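Local structure of cytochrome c' (Thermochromatium tepidum, 3VRC) at residues G24-N29 with R40-V45. The protein binds a c-type heme and probably serves in electron transport in a thermophilic purple photosynthetic bacterium. Residues are numbered along the deposited sequence; the frame is centred on the assembly and turned at random. Where two conformers were deposited one is given.
Sequences GKIKAN and RAAANV
CD1 of Ile26 sits nearly straight over one face of the peptide group that joins Ala42 to Ala43, 3.8 Å above Ala43 N. The side-chain amide of Asn29 is held through both its polar atoms: ND2 gives a bond of 2.8 Å to Lys25 O lying close to the amide plane and a second to Gln38 OE1, while OD1 accepts from Asn35 N. Lys25 O accepts from Asn29 N and, on the opposite face of its carbonyl plane, from ND2, which stands above that plane and not on a lone pair. This bond ties the amide back to its own helix, whereas Gln38 and Asn35 link it to helix 36-50 and the approach to it.

The packing between 24-29 and 40-45 is apolar and without hydrogen bonds. CG1 of Ile26, anti to the carbonyl carbon (chi1 -60°), rests on Ala42 CB at 3.7 Å, and the extended chi2 of 172° carries CD1 onward to Ala43 CB at 4.2 Å. Lys25 adds a looser contact at 4.4 Å between its CB and Ala42 CB, its ammonium turning to a cation-pi contact with Trp21.

The axes of the two short segments come within 9.2 Å, roughly antiparallel at 145° between their directions, with alanines on the 40-45 side, as expected for the first two helices of the cytochrome c' four-helix bundle. Leu98 of helix 81-103 touches both Ile26 and Ala43; Val110 and Phe114 of helix 107-128 also touch Ile26, and the second subunit packs against Ala41 and Val45.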
ATOM      1  N   GLY B  24      -5.827  -0.897 -11.164  1.00  9.44           N
ATOM      2  CA  GLY B  24      -5.612  -0.821 -12.581  1.00 10.39           C
ATOM      3  C   GLY B  24      -5.090  -2.110 -13.142  1.00  9.69           C
ATOM      4  O   GLY B  24      -5.449  -2.493 -14.276  1.00 10.52           O
ATOM      5  N   LYS B  25      -4.248  -2.839 -12.397  1.00  9.56           N
ATOM      6  CA  LYS B  25      -3.785  -4.134 -12.899  1.00  9.42           C
ATOM      7  C   LYS B  25      -4.945  -5.103 -12.973  1.00  9.63           C
ATOM      8  O   LYS B  25      -4.988  -5.917 -13.925  1.00 10.33           O
ATOM      9  CB  LYS B  25      -2.677  -4.704 -11.952  1.00  9.81           C
ATOM     10  CG  LYS B  25      -1.387  -3.905 -11.999  1.00 10.81           C
ATOM     11  CD  LYS B  25      -0.169  -4.432 -11.294  1.00 14.80           C
ATOM     12  CE  LYS B  25      -0.221  -4.100  -9.885  1.00 13.50           C
ATOM     13  NZ  LYS B  25       0.828  -4.780  -9.086  1.00 12.28           N
ATOM     14  N   ILE B  26      -5.824  -5.113 -11.986  1.00  9.88           N
ATOM     15  CA  ILE B  26      -6.972  -6.032 -12.053  1.00  9.94           C
ATOM     16  C   ILE B  26      -7.833  -5.722 -13.283  1.00 10.13           C
ATOM     17  O   ILE B  26      -8.205  -6.635 -14.028  1.00 10.79           O
ATOM     18  CB  ILE B  26      -7.760  -5.997 -10.756  1.00  9.75           C
ATOM     19  CG1 ILE B  26      -6.883  -6.408  -9.583  1.00  9.92           C
ATOM     20  CG2 ILE B  26      -9.003  -6.915 -10.883  1.00 11.06           C
ATOM     21  CD1 ILE B  26      -7.524  -6.226  -8.207  1.00 11.04           C
ATOM     22  N   LYS B  27      -8.116  -4.437 -13.524  1.00 10.60           N
ATOM     23  CA  LYS B  27      -8.916  -4.053 -14.684  1.00 11.12           C
ATOM     24  C   LYS B  27      -8.253  -4.566 -15.949  1.00 11.92           C
ATOM     25  O   LYS B  27      -8.913  -5.151 -16.851  1.00 13.09           O
ATOM     26  CB  LYS B  27      -9.042  -2.543 -14.718  1.00 12.01           C
ATOM     27  CG  LYS B  27      -9.875  -2.033 -15.875  1.00 15.71           C
ATOM     28  CD  LYS B  27     -10.197  -0.552 -15.737  1.00 22.45           C
ATOM     29  CE  LYS B  27     -11.198  -0.009 -16.753  1.00 27.55           C
ATOM     30  NZ  LYS B  27     -10.505   0.248 -18.052  1.00 39.56           N
ATOM     31  N   ALA B  28      -6.933  -4.406 -16.047  1.00 11.40           N
ATOM     32  CA  ALA B  28      -6.226  -4.833 -17.244  1.00 12.75           C
ATOM     33  C   ALA B  28      -6.302  -6.306 -17.499  1.00 11.56           C
ATOM     34  O   ALA B  28      -6.431  -6.765 -18.632  1.00 13.70           O
ATOM     35  CB  ALA B  28      -4.767  -4.373 -17.222  1.00 14.54           C
ATOM     36  N   ASN B  29      -6.213  -7.092 -16.429  1.00 10.58           N
ATOM     37  CA  ASN B  29      -6.320  -8.562 -16.533  1.00 11.12           C
ATOM     38  C   ASN B  29      -7.712  -8.984 -16.933  1.00 12.14           C
ATOM     39  O   ASN B  29      -7.874  -9.987 -17.640  1.00 13.47           O
ATOM     40  CB  ASN B  29      -5.930  -9.192 -15.212  1.00 10.64           C
ATOM     41  CG  ASN B  29      -4.424  -9.349 -15.085  1.00 10.36           C
ATOM     42  OD1 ASN B  29      -3.858 -10.321 -15.579  1.00 11.07           O
ATOM     43  ND2 ASN B  29      -3.747  -8.395 -14.447  1.00 12.24           N
ATOM     44  N   ARG B  40      -4.286 -12.029  -7.960  1.00  9.81           N
ATOM     45  CA  ARG B  40      -4.169 -12.352  -6.523  0.80 10.41           C
ATOM     46  C   ARG B  40      -3.326 -11.315  -5.817  1.00  9.69           C
ATOM     47  O   ARG B  40      -3.708 -10.765  -4.785  1.00 10.60           O
ATOM     48  CB  ARG B  40      -3.501 -13.736  -6.330  0.80 12.03           C
ATOM     49  CG  ARG B  40      -4.449 -14.899  -6.537  0.80 15.34           C
ATOM     50  CD  ARG B  40      -3.696 -16.239  -6.293  0.80 22.27           C
ATOM     51  NE  ARG B  40      -4.586 -17.382  -6.517  0.80 22.13           N
ATOM     52  CZ  ARG B  40      -4.746 -18.045  -7.664  0.80 19.56           C
ATOM     53  NH1 ARG B  40      -3.971 -17.791  -8.732  0.80 20.81           N
ATOM     54  NH2 ARG B  40      -5.626 -19.032  -7.715  0.80 22.73           N
ATOM     55  N   ALA B  41      -2.136 -11.050  -6.335  1.00  9.49           N
ATOM     56  CA  ALA B  41      -1.215 -10.128  -5.656  1.00 10.26           C
ATOM     57  C   ALA B  41      -1.855  -8.724  -5.574  1.00  9.17           C
ATOM     58  O   ALA B  41      -1.762  -8.046  -4.551  1.00  9.78           O
ATOM     59  CB  ALA B  41       0.110 -10.093  -6.406  1.00 11.96           C
ATOM     60  N   ALA B  42      -2.447  -8.268  -6.665  1.00  9.05           N
ATOM     61  CA  ALA B  42      -3.065  -6.941  -6.712  1.00  9.18           C
ATOM     62  C   ALA B  42      -4.247  -6.856  -5.764  1.00  7.92           C
ATOM     63  O   ALA B  42      -4.407  -5.862  -5.037  1.00  8.48           O
ATOM     64  CB  ALA B  42      -3.476  -6.631  -8.114  1.00  9.76           C
ATOM     65  N   ALA B  43      -5.116  -7.865  -5.789  1.00  8.43           N
ATOM     66  CA  ALA B  43      -6.277  -7.888  -4.899  1.00  9.21           C
ATOM     67  C   ALA B  43      -5.847  -7.916  -3.442  1.00  8.76           C
ATOM     68  O   ALA B  43      -6.482  -7.302  -2.589  1.00  8.53           O
ATOM     69  CB  ALA B  43      -7.144  -9.094  -5.202  1.00  9.73           C
ATOM     70  N   ASN B  44      -4.744  -8.638  -3.144  1.00  9.03           N
ATOM     71  CA  ASN B  44      -4.270  -8.680  -1.746  1.00  9.44           C
ATOM     72  C   ASN B  44      -3.832  -7.274  -1.290  1.00  8.53           C
ATOM     73  O   ASN B  44      -4.030  -6.967  -0.103  1.00  9.06           O
ATOM     74  CB  ASN B  44      -3.121  -9.665  -1.618  1.00 10.00           C
ATOM     75  CG  ASN B  44      -3.582 -11.104  -1.712  1.00 11.59           C
ATOM     76  OD1 ASN B  44      -4.777 -11.395  -1.704  1.00 11.94           O
ATOM     77  ND2 ASN B  44      -2.611 -11.988  -1.784  1.00 14.58           N
ATOM     78  N   VAL B  45      -3.247  -6.502  -2.182  1.00  7.92           N
ATOM     79  CA  VAL B  45      -2.889  -5.123  -1.815  1.00  8.83           C
ATOM     80  C   VAL B  45      -4.162  -4.339  -1.468  1.00  8.18           C
ATOM     81  O   VAL B  45      -4.220  -3.609  -0.460  1.00  8.32           O
ATOM     82  CB  VAL B  45      -2.124  -4.415  -2.918  1.00  8.37           C
ATOM     83  CG1 VAL B  45      -1.988  -2.935  -2.577  1.00  9.44           C
ATOM     84  CG2 VAL B  45      -0.751  -5.023  -3.114  1.00  9.75           C
TER